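Local structure of enterobactin synthetase component F-related protein (Vibrio cholerae serotype O1, 4OXI) at residues A409-S420 with R445-K456; I232-Y242 with L359-A368. The protein is an adenylation domain, AlmE, that binds glycyl-adenosine-5'-phosphate and probably activates glycine with ATP in a pathway that modifies lipopolysaccharide and confers antimicrobial peptide resistance. All coordinates share one frame; numbering follows the deposited sequence.

Interaction 1: residues A409-S420 with R445-K456; sequences APEGYRGELLLS and RLWYRSGDIVTK. With GAP (glycyl-adenosine-5'-phosphate), chain B.
Ser420 lies over the six-membered ring of Trp447, its CB 3.7 Å from the ring centroid in a CH-pi contact. Its OG takes two bonds from the side of Arg445, NE at 3.1 Å and NH2 at 2.8 Å, both in the guanidinium plane, and is hydrogen-bonded to Cys393 O. From this buried end the antiparallel strands run through Leu419, whose CD1 meets the edge of the Tyr448 ring, to a beta bulge between Leu418 and Glu416. There Leu417 O is gripped twice by Ser450, through N and, at 2.7 Å, through OG. That OG accepts from Asp452 N, an ST turn ending at ligand-binding Asp452. Gly451 N meets OE2 of the extended Glu416 (CG anti to the backbone N, chi1 170°) at 2.8 Å from above the carboxylate plane; Arg467 forms a salt bridge with it. At the looser, more exposed end Arg414 lays a guanidinium face over Ile453 CG2, and beyond the Pro410-Tyr413 turn Lys456 hydrogen-bonds through NZ to Ala409 O (2.9 Å) and Phe406 O and makes a cation-pi contact with Phe406. Ribose O2' and O3' donate to Asp452 OD1 and OD2, a carboxylate probably positioned by the bulge with Arg466 and Tyr360.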
loop_
_atom_site.group_PDB
_atom_site.type_symbol
_atom_site.label_atom_id
_atom_site.label_comp_id
_atom_site.label_asym_id
_atom_site.label_seq_id
_atom_site.Cartn_x
_atom_site.Cartn_y
_atom_site.Cartn_z
ATOM N N ALA A 409 13.728 -26.225 -6.822
ATOM C CA ALA A 409 12.480 -26.723 -7.388
ATOM C C ALA A 409 12.618 -26.988 -8.882
ATOM O O ALA A 409 13.183 -26.178 -9.604
ATOM C CB ALA A 409 11.357 -25.745 -7.129
ATOM N N PRO A 410 12.076 -28.121 -9.350
ATOM C CA PRO A 410 12.184 -28.524 -10.758
ATOM C C PRO A 410 11.117 -27.856 -11.612
ATOM O O PRO A 410 10.148 -27.328 -11.065
ATOM C CB PRO A 410 11.918 -30.030 -10.696
ATOM C CG PRO A 410 10.940 -30.174 -9.544
ATOM C CD PRO A 410 11.347 -29.116 -8.535
ATOM N N GLU A 411 11.300 -27.886 -12.928
ATOM C CA GLU A 411 10.311 -27.366 -13.868
ATOM C C GLU A 411 8.932 -27.917 -13.534
ATOM O O GLU A 411 8.800 -29.094 -13.195
ATOM C CB GLU A 411 10.696 -27.728 -15.313
ATOM C CG GLU A 411 9.572 -27.533 -16.358
ATOM C CD GLU A 411 9.462 -26.099 -16.866
ATOM O OE1 GLU A 411 10.286 -25.257 -16.457
ATOM O OE2 GLU A 411 8.558 -25.806 -17.682
ATOM N N GLY A 412 7.923 -27.048 -13.602
ATOM C CA GLY A 412 6.537 -27.426 -13.372
ATOM C C GLY A 412 6.091 -27.559 -11.924
ATOM O O GLY A 412 4.906 -27.781 -11.664
ATOM N N TYR A 413 7.022 -27.443 -10.980
ATOM C CA TYR A 413 6.679 -27.569 -9.561
ATOM C C TYR A 413 5.590 -26.567 -9.165
ATOM O O TYR A 413 5.610 -25.410 -9.593
ATOM C CB TYR A 413 7.911 -27.372 -8.690
ATOM C CG TYR A 413 7.787 -28.002 -7.329
ATOM C CD1 TYR A 413 7.933 -29.374 -7.163
ATOM C CD2 TYR A 413 7.526 -27.230 -6.206
ATOM C CE1 TYR A 413 7.820 -29.960 -5.919
ATOM C CE2 TYR A 413 7.414 -27.807 -4.955
ATOM C CZ TYR A 413 7.559 -29.173 -4.818
ATOM O OH TYR A 413 7.450 -29.746 -3.573
ATOM N N ARG A 414 4.654 -27.016 -8.337
ATOM C CA ARG A 414 3.409 -26.294 -8.122
ATOM C C ARG A 414 3.045 -26.327 -6.643
ATOM O O ARG A 414 3.279 -27.328 -5.966
ATOM C CB ARG A 414 2.300 -26.951 -8.956
ATOM C CG ARG A 414 0.989 -26.181 -9.033
ATOM C CD ARG A 414 -0.094 -26.981 -9.780
ATOM N NE ARG A 414 -1.289 -26.171 -10.019
ATOM C CZ ARG A 414 -2.251 -25.968 -9.120
ATOM N NH1 ARG A 414 -2.166 -26.523 -7.913
ATOM N NH2 ARG A 414 -3.299 -25.205 -9.423
ATOM N N GLY A 415 2.487 -25.228 -6.138
ATOM C CA GLY A 415 2.040 -25.170 -4.756
ATOM C C GLY A 415 1.972 -23.757 -4.197
ATOM O O GLY A 415 1.982 -22.769 -4.943
ATOM N N GLU A 416 1.892 -23.656 -2.874
ATOM C CA GLU A 416 1.782 -22.364 -2.226
ATOM C C GLU A 416 3.151 -21.715 -2.069
ATOM O O GLU A 416 4.107 -22.366 -1.657
ATOM C CB GLU A 416 1.105 -22.499 -0.863
ATOM C CG GLU A 416 1.184 -21.224 -0.041
ATOM C CD GLU A 416 0.345 -21.273 1.208
ATOM O OE1 GLU A 416 -0.207 -22.351 1.511
ATOM O OE2 GLU A 416 0.227 -20.225 1.883
ATOM N N LEU A 417 3.231 -20.431 -2.394
ATOM C CA LEU A 417 4.473 -19.671 -2.290
ATOM C C LEU A 417 4.747 -19.267 -0.849
ATOM O O LEU A 417 3.853 -18.763 -0.165
ATOM C CB LEU A 417 4.383 -18.418 -3.163
ATOM C CG LEU A 417 5.654 -17.597 -3.359
ATOM C CD1 LEU A 417 6.707 -18.459 -3.998
ATOM C CD2 LEU A 417 5.377 -16.368 -4.232
ATOM N N LEU A 418 5.982 -19.485 -0.393
ATOM C CA LEU A 418 6.391 -19.098 0.946
ATOM C C LEU A 418 7.441 -18.006 0.826
ATOM O O LEU A 418 8.289 -18.051 -0.065
ATOM C CB LEU A 418 6.993 -20.286 1.696
ATOM C CG LEU A 418 6.132 -21.532 1.882
ATOM C CD1 LEU A 418 6.883 -22.573 2.692
ATOM C CD2 LEU A 418 4.841 -21.171 2.569
ATOM N N LEU A 419 7.387 -17.023 1.722
ATOM C CA LEU A 419 8.299 -15.889 1.647
ATOM C C LEU A 419 9.177 -15.836 2.892
ATOM O O LEU A 419 8.747 -16.211 3.990
ATOM C CB LEU A 419 7.502 -14.584 1.509
ATOM C CG LEU A 419 6.441 -14.600 0.408
ATOM C CD1 LEU A 419 5.603 -13.345 0.476
ATOM C CD2 LEU A 419 7.090 -14.724 -0.963
ATOM N N SER A 420 10.403 -15.362 2.725
ATOM C CA SER A 420 11.280 -15.137 3.864
ATOM C C SER A 420 12.288 -14.061 3.506
ATOM O O SER A 420 12.305 -13.569 2.379
ATOM C CB SER A 420 12.023 -16.419 4.223
ATOM O OG SER A 420 12.870 -16.796 3.150
ATOM N N ARG A 445 15.263 -20.234 9.612
ATOM C CA ARG A 445 14.625 -18.988 9.167
ATOM C C ARG A 445 13.100 -18.942 9.275
ATOM O O ARG A 445 12.411 -19.974 9.293
ATOM C CB ARG A 445 15.097 -18.564 7.768
ATOM C CG ARG A 445 14.755 -19.520 6.652
ATOM C CD ARG A 445 15.631 -19.263 5.426
ATOM N NE ARG A 445 15.220 -18.091 4.655
ATOM C CZ ARG A 445 16.035 -17.093 4.313
ATOM N NH1 ARG A 445 17.306 -17.119 4.678
ATOM N NH2 ARG A 445 15.582 -16.064 3.610
ATOM N N LEU A 446 12.590 -17.721 9.380
ATOM C CA LEU A 446 11.161 -17.496 9.485
ATOM C C LEU A 446 10.571 -17.480 8.084
ATOM O O LEU A 446 11.062 -16.753 7.214
ATOM C CB LEU A 446 10.882 -16.170 10.197
ATOM C CG LEU A 446 9.400 -15.799 10.339
ATOM C CD1 LEU A 446 8.711 -16.772 11.277
ATOM C CD2 LEU A 446 9.225 -14.353 10.820
ATOM N N TRP A 447 9.539 -18.294 7.863
ATOM C CA TRP A 447 8.819 -18.306 6.592
ATOM C C TRP A 447 7.405 -17.758 6.746
ATOM O O TRP A 447 6.820 -17.837 7.825
ATOM C CB TRP A 447 8.750 -19.726 6.027
ATOM C CG TRP A 447 10.054 -20.219 5.522
ATOM C CD1 TRP A 447 10.946 -21.013 6.185
ATOM C CD2 TRP A 447 10.634 -19.948 4.239
ATOM N NE1 TRP A 447 12.040 -21.258 5.390
ATOM C CE2 TRP A 447 11.876 -20.611 4.193
ATOM C CE3 TRP A 447 10.224 -19.205 3.128
ATOM C CZ2 TRP A 447 12.713 -20.553 3.076
ATOM C CZ3 TRP A 447 11.054 -19.149 2.018
ATOM C CH2 TRP A 447 12.283 -19.822 1.998
ATOM N N TYR A 448 6.852 -17.220 5.661
ATOM C CA TYR A 448 5.475 -16.723 5.654
ATOM C C TYR A 448 4.651 -17.406 4.571
ATOM O O TYR A 448 5.074 -17.476 3.411
ATOM C CB TYR A 448 5.455 -15.198 5.452
ATOM C CG TYR A 448 4.090 -14.591 5.146
ATOM C CD1 TYR A 448 3.128 -14.430 6.142
ATOM C CD2 TYR A 448 3.783 -14.154 3.866
ATOM C CE1 TYR A 448 1.895 -13.867 5.855
ATOM C CE2 TYR A 448 2.569 -13.604 3.573
ATOM C CZ TYR A 448 1.630 -13.459 4.565
ATOM O OH TYR A 448 0.423 -12.900 4.246
ATOM N N ARG A 449 3.477 -17.902 4.953
ATOM C CA ARG A 449 2.557 -18.528 4.008
ATOM C C ARG A 449 1.760 -17.470 3.278
ATOM O O ARG A 449 0.843 -16.879 3.847
ATOM C CB ARG A 449 1.577 -19.451 4.734
ATOM C CG ARG A 449 2.222 -20.468 5.671
ATOM C CD ARG A 449 1.144 -21.265 6.390
ATOM N NE ARG A 449 1.691 -22.041 7.494
ATOM C CZ ARG A 449 2.228 -23.245 7.348
ATOM N NH1 ARG A 449 2.284 -23.791 6.138
ATOM N NH2 ARG A 449 2.711 -23.893 8.405
ATOM N N SER A 450 2.081 -17.254 2.010
ATOM C CA SER A 450 1.488 -16.161 1.254
ATOM C C SER A 450 0.022 -16.420 0.954
ATOM O O SER A 450 -0.787 -15.485 0.870
ATOM C CB SER A 450 2.249 -15.951 -0.059
ATOM O OG SER A 450 1.983 -17.015 -0.955
ATOM N N GLY A 451 -0.322 -17.692 0.784
ATOM C CA GLY A 451 -1.675 -18.052 0.398
ATOM C C GLY A 451 -1.792 -18.069 -1.113
ATOM O O GLY A 451 -2.822 -18.483 -1.666
ATOM N N ASP A 452 -0.726 -17.638 -1.788
ATOM C CA ASP A 452 -0.732 -17.596 -3.249
ATOM C C ASP A 452 -0.263 -18.932 -3.825
ATOM O O ASP A 452 0.750 -19.499 -3.390
ATOM C CB ASP A 452 0.167 -16.464 -3.762
ATOM C CG ASP A 452 -0.342 -15.082 -3.371
ATOM O OD1 ASP A 452 -1.501 -14.770 -3.715
ATOM O OD2 ASP A 452 0.406 -14.318 -2.713
ATOM N N ILE A 453 -1.006 -19.428 -4.807
ATOM C CA ILE A 453 -0.677 -20.683 -5.478
ATOM C C ILE A 453 0.113 -20.358 -6.746
ATOM O O ILE A 453 -0.362 -19.583 -7.582
ATOM C CB ILE A 453 -1.965 -21.462 -5.848
ATOM C CG1 ILE A 453 -2.767 -21.773 -4.579
ATOM C CG2 ILE A 453 -1.636 -22.734 -6.637
ATOM C CD1 ILE A 453 -1.937 -22.461 -3.494
ATOM N N VAL A 454 1.314 -20.924 -6.882
ATOM C CA VAL A 454 2.156 -20.626 -8.038
ATOM C C VAL A 454 2.678 -21.878 -8.726
ATOM O O VAL A 454 2.625 -22.980 -8.172
ATOM C CB VAL A 454 3.372 -19.779 -7.642
ATOM C CG1 VAL A 454 2.928 -18.497 -6.949
ATOM C CG2 VAL A 454 4.291 -20.583 -6.738
ATOM N N THR A 455 3.189 -21.699 -9.941
ATOM C CA THR A 455 3.955 -22.752 -10.600
ATOM C C THR A 455 5.307 -22.213 -11.088
ATOM O O THR A 455 5.411 -21.051 -11.482
ATOM C CB THR A 455 3.170 -23.395 -11.771
ATOM O OG1 THR A 455 3.938 -24.469 -12.324
ATOM C CG2 THR A 455 2.911 -22.387 -12.850
ATOM N N LYS A 456 6.348 -23.040 -11.029
ATOM C CA LYS A 456 7.640 -22.648 -11.580
ATOM C C LYS A 456 7.753 -23.130 -13.020
ATOM O O LYS A 456 7.725 -24.332 -13.289
ATOM C CB LYS A 456 8.793 -23.204 -10.754
ATOM C CG LYS A 456 10.150 -22.712 -11.225
ATOM C CD LYS A 456 11.255 -23.189 -10.316
ATOM C CE LYS A 456 12.625 -22.734 -10.808
ATOM N NZ LYS A 456 13.718 -23.328 -9.973
HETATM N N GAP B . 2.149 -4.874 -1.754
HETATM C CA GAP B . 1.423 -4.907 -3.058
HETATM C C GAP B . 0.052 -5.496 -2.792
HETATM O O GAP B . -0.791 -5.622 -3.661
HETATM P PA GAP B . -1.594 -6.522 -0.843
HETATM O O1A GAP B . -1.173 -7.093 0.489
HETATM O O2A GAP B . -2.701 -5.484 -0.926
HETATM O O3A GAP B . -0.228 -5.927 -1.434
HETATM C "C5'" GAP B . -1.123 -8.941 -1.739
HETATM O "O5'" GAP B . -1.955 -7.780 -1.777
HETATM C "C4'" GAP B . -1.714 -9.995 -2.653
HETATM O "O4'" GAP B . -1.975 -9.418 -3.935
HETATM C "C3'" GAP B . -0.755 -11.123 -2.960
HETATM O "O3'" GAP B . -0.775 -12.111 -1.931
HETATM C "C2'" GAP B . -1.281 -11.631 -4.292
HETATM O "O2'" GAP B . -2.454 -12.406 -4.096
HETATM C "C1'" GAP B . -1.801 -10.388 -4.967
HETATM N N9 GAP B . -0.785 -9.888 -5.920
HETATM C C8 GAP B . 0.110 -8.913 -5.673
HETATM N N7 GAP B . 0.888 -8.676 -6.758
HETATM C C5 GAP B . 0.492 -9.532 -7.726
HETATM C C6 GAP B . 0.906 -9.823 -9.114
HETATM N N6 GAP B . 1.907 -9.117 -9.705
HETATM N N1 GAP B . 0.237 -10.800 -9.770
HETATM C C2 GAP B . -0.769 -11.500 -9.195
HETATM N N3 GAP B . -1.191 -11.282 -7.934
HETATM C C4 GAP B . -0.613 -10.326 -7.168
#

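Interaction 2: residues I232-Y242 with L359-A368; sequences IAVSYSNLHCY and LYGPTECTIA. With GAP (glycyl-adenosine-5'-phosphate), chain B.
Ile232 reaches the 3-10 turn at Thr363 and Glu364 with its CD1 methyl, which sits 3.5 Å from Glu364 CD and also touches Thr363 CG2. The Ile232 and Glu364 side chains meet at about a right angle; the acid itself is engaged by Arg477 and Tyr428. Two residues on, Val234 turns CG1, placed anti to the backbone N (chi1 173°), against Thr366 OG1 at 3.7 Å. Strand 230-235 then gives way to helix 236-249 at Ser235, the N-cap. Ser235 OG accepts from Asn238 N and Asn238 OD1 accepts from Ser235 N at 2.8 Å, a capping box that fixes the asparagine side chain. The CB of Asn238 lies 3.2 Å from Thr366 OG1, while its ND2 bonds to Lys422 O and the threonine hydroxyl to Gln423 O. The partner segment leaves strand 356-360 as the YGPTE sequence, the A5 core motif of adenylation domains, and wraps around the ligand: Leu359 O accepts from the adenine N6, and Thr363 N and OG1 both donate to phosphate oxygen O1A, each at 3.0 Å. Ile367 O accepts from the glycyl amine N of the ligand at 2.7 Å. Further along the helix, Leu239 CA meets Thr366 CG2. One helical turn after Asn238, Tyr242 buries more surface here than any other residue. Ile367 CB stands over the centre of the Tyr242 ring, 4.0 Å from the centroid and 8° off the normal, in a CH-pi contact, while Ile367 CD1 packs against Tyr242 CD2 and CG2 against CZ. Ala368 O lies at the ring edge, near its plane, 3.4 Å from Tyr242 CD1. The phenol oxygen of Tyr242 ends against Leu359 CD1 and is hydrogen-bonded to His271.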
loop_
_atom_site.group_PDB
_atom_site.type_symbol
_atom_site.label_atom_id
_atom_site.label_comp_id
_atom_site.label_asym_id
_atom_site.label_seq_id
_atom_site.Cartn_x
_atom_site.Cartn_y
_atom_site.Cartn_z
ATOM N N ILE A 232 0.066 -4.554 10.286
ATOM C CA ILE A 232 1.351 -4.995 9.792
ATOM C C ILE A 232 2.343 -3.863 9.983
ATOM O O ILE A 232 2.239 -2.812 9.335
ATOM C CB ILE A 232 1.239 -5.331 8.309
ATOM C CG1 ILE A 232 0.296 -6.523 8.117
ATOM C CG2 ILE A 232 2.595 -5.623 7.713
ATOM C CD1 ILE A 232 -0.135 -6.710 6.675
ATOM N N ALA A 233 3.286 -4.072 10.894
ATOM C CA ALA A 233 4.292 -3.076 11.187
ATOM C C ALA A 233 5.564 -3.420 10.413
ATOM O O ALA A 233 6.132 -4.492 10.598
ATOM C CB ALA A 233 4.560 -3.027 12.682
ATOM N N VAL A 234 5.998 -2.503 9.551
ATOM C CA VAL A 234 7.136 -2.704 8.674
ATOM C C VAL A 234 8.336 -1.930 9.232
ATOM O O VAL A 234 8.241 -0.731 9.509
ATOM C CB VAL A 234 6.804 -2.208 7.250
ATOM C CG1 VAL A 234 8.040 -2.241 6.350
ATOM C CG2 VAL A 234 5.679 -3.040 6.649
ATOM N N SER A 235 9.460 -2.614 9.416
ATOM C CA SER A 235 10.618 -1.997 10.080
ATOM C C SER A 235 11.427 -1.165 9.110
ATOM O O SER A 235 11.240 -1.257 7.900
ATOM C CB SER A 235 11.539 -3.075 10.635
ATOM O OG SER A 235 12.147 -3.746 9.553
ATOM N N TYR A 236 12.342 -0.354 9.634
ATOM C CA TYR A 236 13.268 0.359 8.758
ATOM C C TYR A 236 14.105 -0.594 7.919
ATOM O O TYR A 236 14.309 -0.340 6.730
ATOM C CB TYR A 236 14.138 1.360 9.537
ATOM C CG TYR A 236 13.381 2.633 9.838
ATOM C CD1 TYR A 236 13.354 3.677 8.919
ATOM C CD2 TYR A 236 12.658 2.775 11.017
ATOM C CE1 TYR A 236 12.654 4.842 9.173
ATOM C CE2 TYR A 236 11.953 3.934 11.285
ATOM C CZ TYR A 236 11.957 4.968 10.350
ATOM O OH TYR A 236 11.256 6.128 10.598
ATOM N N SER A 237 14.577 -1.696 8.500
ATOM C CA SER A 237 15.392 -2.615 7.690
ATOM C C SER A 237 14.553 -3.322 6.618
ATOM O O SER A 237 15.043 -3.538 5.518
ATOM C CB SER A 237 16.181 -3.622 8.536
ATOM O OG SER A 237 15.313 -4.461 9.267
ATOM N N ASN A 238 13.296 -3.658 6.920
ATOM C CA ASN A 238 12.387 -4.152 5.874
ATOM C C ASN A 238 12.336 -3.167 4.712
ATOM O O ASN A 238 12.542 -3.531 3.550
ATOM C CB ASN A 238 10.948 -4.290 6.384
ATOM C CG ASN A 238 10.776 -5.356 7.438
ATOM O OD1 ASN A 238 10.024 -5.160 8.396
ATOM N ND2 ASN A 238 11.454 -6.488 7.274
ATOM N N LEU A 239 12.053 -1.908 5.037
ATOM C CA LEU A 239 11.852 -0.876 4.017
ATOM C C LEU A 239 13.132 -0.572 3.255
ATOM O O LEU A 239 13.100 -0.343 2.035
ATOM C CB LEU A 239 11.333 0.411 4.673
ATOM C CG LEU A 239 11.329 1.701 3.845
ATOM C CD1 LEU A 239 10.467 1.534 2.595
ATOM C CD2 LEU A 239 10.843 2.888 4.690
ATOM N N HIS A 240 14.254 -0.537 3.978
ATOM C CA HIS A 240 15.556 -0.213 3.370
ATOM C C HIS A 240 15.969 -1.308 2.410
ATOM O O HIS A 240 16.508 -1.032 1.344
ATOM C CB HIS A 240 16.630 -0.016 4.443
ATOM C CG HIS A 240 16.551 1.311 5.130
ATOM N ND1 HIS A 240 16.917 1.494 6.446
ATOM C CD2 HIS A 240 16.144 2.521 4.683
ATOM C CE1 HIS A 240 16.743 2.759 6.778
ATOM N NE2 HIS A 240 16.283 3.407 5.725
ATOM N N CYS A 241 15.708 -2.558 2.783
ATOM C CA CYS A 241 15.979 -3.652 1.862
ATOM C C CYS A 241 15.200 -3.489 0.547
ATOM O O CYS A 241 15.789 -3.551 -0.532
ATOM C CB CYS A 241 15.690 -5.011 2.506
ATOM S SG CYS A 241 15.985 -6.402 1.364
ATOM N N TYR A 242 13.888 -3.257 0.628
ATOM C CA TYR A 242 13.088 -3.101 -0.592
ATOM C C TYR A 242 13.565 -1.972 -1.474
ATOM O O TYR A 242 13.807 -2.170 -2.657
ATOM C CB TYR A 242 11.606 -2.864 -0.304
ATOM C CG TYR A 242 10.849 -2.580 -1.585
ATOM C CD1 TYR A 242 10.509 -3.612 -2.448
ATOM C CD2 TYR A 242 10.495 -1.284 -1.948
ATOM C CE1 TYR A 242 9.820 -3.373 -3.629
ATOM C CE2 TYR A 242 9.798 -1.026 -3.142
ATOM C CZ TYR A 242 9.465 -2.077 -3.973
ATOM O OH TYR A 242 8.783 -1.847 -5.153
ATOM N N LEU A 359 5.320 -6.545 -10.762
ATOM C CA LEU A 359 5.861 -6.696 -9.409
ATOM C C LEU A 359 4.885 -7.509 -8.586
ATOM O O LEU A 359 3.676 -7.305 -8.703
ATOM C CB LEU A 359 6.038 -5.340 -8.725
ATOM C CG LEU A 359 7.072 -4.335 -9.209
ATOM C CD1 LEU A 359 7.065 -3.044 -8.341
ATOM C CD2 LEU A 359 8.413 -4.980 -9.168
ATOM N N TYR A 360 5.395 -8.411 -7.744
ATOM C CA TYR A 360 4.534 -9.203 -6.869
ATOM C C TYR A 360 5.004 -9.168 -5.418
ATOM O O TYR A 360 6.202 -9.228 -5.137
ATOM C CB TYR A 360 4.408 -10.679 -7.339
ATOM C CG TYR A 360 4.021 -11.606 -6.202
ATOM C CD1 TYR A 360 2.682 -11.896 -5.935
ATOM C CD2 TYR A 360 4.988 -12.158 -5.363
ATOM C CE1 TYR A 360 2.326 -12.716 -4.864
ATOM C CE2 TYR A 360 4.640 -12.961 -4.287
ATOM C CZ TYR A 360 3.312 -13.246 -4.050
ATOM O OH TYR A 360 2.973 -14.057 -2.982
ATOM N N GLY A 361 4.042 -9.121 -4.499
ATOM C CA GLY A 361 4.314 -9.300 -3.090
ATOM C C GLY A 361 3.155 -8.811 -2.235
ATOM O O GLY A 361 2.348 -7.981 -2.679
ATOM N N PRO A 362 3.049 -9.346 -1.012
ATOM C CA PRO A 362 2.027 -8.922 -0.057
ATOM C C PRO A 362 2.588 -7.854 0.875
ATOM O O PRO A 362 3.815 -7.713 1.001
ATOM C CB PRO A 362 1.746 -10.205 0.723
ATOM C CG PRO A 362 3.089 -10.883 0.774
ATOM C CD PRO A 362 3.781 -10.538 -0.541
ATOM N N THR A 363 1.696 -7.115 1.522
ATOM C CA THR A 363 2.096 -6.083 2.460
ATOM C C THR A 363 2.973 -6.682 3.548
ATOM O O THR A 363 3.898 -6.025 4.045
ATOM C CB THR A 363 0.848 -5.417 3.065
ATOM O OG1 THR A 363 0.063 -4.855 1.998
ATOM C CG2 THR A 363 1.225 -4.311 4.070
ATOM N N GLU A 364 2.698 -7.939 3.895
ATOM C CA GLU A 364 3.445 -8.651 4.941
ATOM C C GLU A 364 4.938 -8.809 4.615
ATOM O O GLU A 364 5.757 -9.069 5.503
ATOM C CB GLU A 364 2.817 -10.028 5.191
ATOM C CG GLU A 364 1.493 -9.994 5.980
ATOM C CD GLU A 364 0.246 -9.787 5.098
ATOM O OE1 GLU A 364 0.392 -9.362 3.926
ATOM O OE2 GLU A 364 -0.889 -10.071 5.571
ATOM N N CYS A 365 5.296 -8.667 3.341
ATOM C CA CYS A 365 6.689 -8.799 2.948
ATOM C C CYS A 365 7.215 -7.527 2.272
ATOM O O CYS A 365 8.044 -7.608 1.364
ATOM C CB CYS A 365 6.904 -10.017 2.038
ATOM S SG CYS A 365 8.617 -10.689 2.106
ATOM N N THR A 366 6.726 -6.372 2.723
ATOM C CA THR A 366 7.227 -5.059 2.298
ATOM C C THR A 366 7.116 -4.822 0.792
ATOM O O THR A 366 8.107 -4.905 0.059
ATOM C CB THR A 366 8.677 -4.821 2.793
ATOM O OG1 THR A 366 8.734 -5.108 4.193
ATOM C CG2 THR A 366 9.104 -3.364 2.584
ATOM N N ILE A 367 5.894 -4.516 0.354
ATOM C CA ILE A 367 5.589 -4.024 -1.000
ATOM C C ILE A 367 5.645 -5.077 -2.121
ATOM O O ILE A 367 4.606 -5.594 -2.543
ATOM C CB ILE A 367 6.432 -2.798 -1.358
ATOM C CG1 ILE A 367 6.453 -1.804 -0.186
ATOM C CG2 ILE A 367 5.904 -2.148 -2.631
ATOM C CD1 ILE A 367 7.375 -0.593 -0.428
ATOM N N ALA A 368 6.840 -5.394 -2.613
ATOM C CA ALA A 368 6.973 -6.442 -3.618
ATOM C C ALA A 368 8.208 -7.264 -3.321
ATOM O O ALA A 368 9.212 -6.718 -2.850
ATOM C CB ALA A 368 7.065 -5.838 -5.028
HETATM N N GAP B . 2.149 -4.874 -1.754
HETATM C CA GAP B . 1.423 -4.907 -3.058
HETATM C C GAP B . 0.052 -5.496 -2.792
HETATM O O GAP B . -0.791 -5.622 -3.661
HETATM P PA GAP B . -1.594 -6.522 -0.843
HETATM O O1A GAP B . -1.173 -7.093 0.489
HETATM O O2A GAP B . -2.701 -5.484 -0.926
HETATM O O3A GAP B . -0.228 -5.927 -1.434
HETATM C "C5'" GAP B . -1.123 -8.941 -1.739
HETATM O "O5'" GAP B . -1.955 -7.780 -1.777
HETATM C "C4'" GAP B . -1.714 -9.995 -2.653
HETATM O "O4'" GAP B . -1.975 -9.418 -3.935
HETATM C "C3'" GAP B . -0.755 -11.123 -2.960
HETATM O "O3'" GAP B . -0.775 -12.111 -1.931
HETATM C "C2'" GAP B . -1.281 -11.631 -4.292
HETATM O "O2'" GAP B . -2.454 -12.406 -4.096
HETATM C "C1'" GAP B . -1.801 -10.388 -4.967
HETATM N N9 GAP B . -0.785 -9.888 -5.920
HETATM C C8 GAP B . 0.110 -8.913 -5.673
HETATM N N7 GAP B . 0.888 -8.676 -6.758
HETATM C C5 GAP B . 0.492 -9.532 -7.726
HETATM C C6 GAP B . 0.906 -9.823 -9.114
HETATM N N6 GAP B . 1.907 -9.117 -9.705
HETATM N N1 GAP B . 0.237 -10.800 -9.770
HETATM C C2 GAP B . -0.769 -11.500 -9.195
HETATM N N3 GAP B . -1.191 -11.282 -7.934
HETATM C C4 GAP B . -0.613 -10.326 -7.168
#

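Interaction 2 is wholly buried, its centre about 10 Å from the centre of the chain, whereas the centre of interaction 1 lies about 22 Å from it and the contact passes from a buried end to solvent. They share no strand or helix, and their chemistry differs: 409-420 and 445-456 are joined mainly by backbone pairing within one antiparallel sheet, with side-chain hydrogen bonds added, while 232-242 and 359-368 share no hydrogen bond and meet through methyl groups and a tyrosine ring. The contacts adjoin directly, with Tyr360 OH hydrogen-bonded to Asp452 OD2, Leu417 against Tyr360, Leu419 against Pro362, and Tyr448 against Glu364. Interaction 1 touches the ligand's ribose hydroxyls, interaction 2 its adenine, phosphate and glycyl amine.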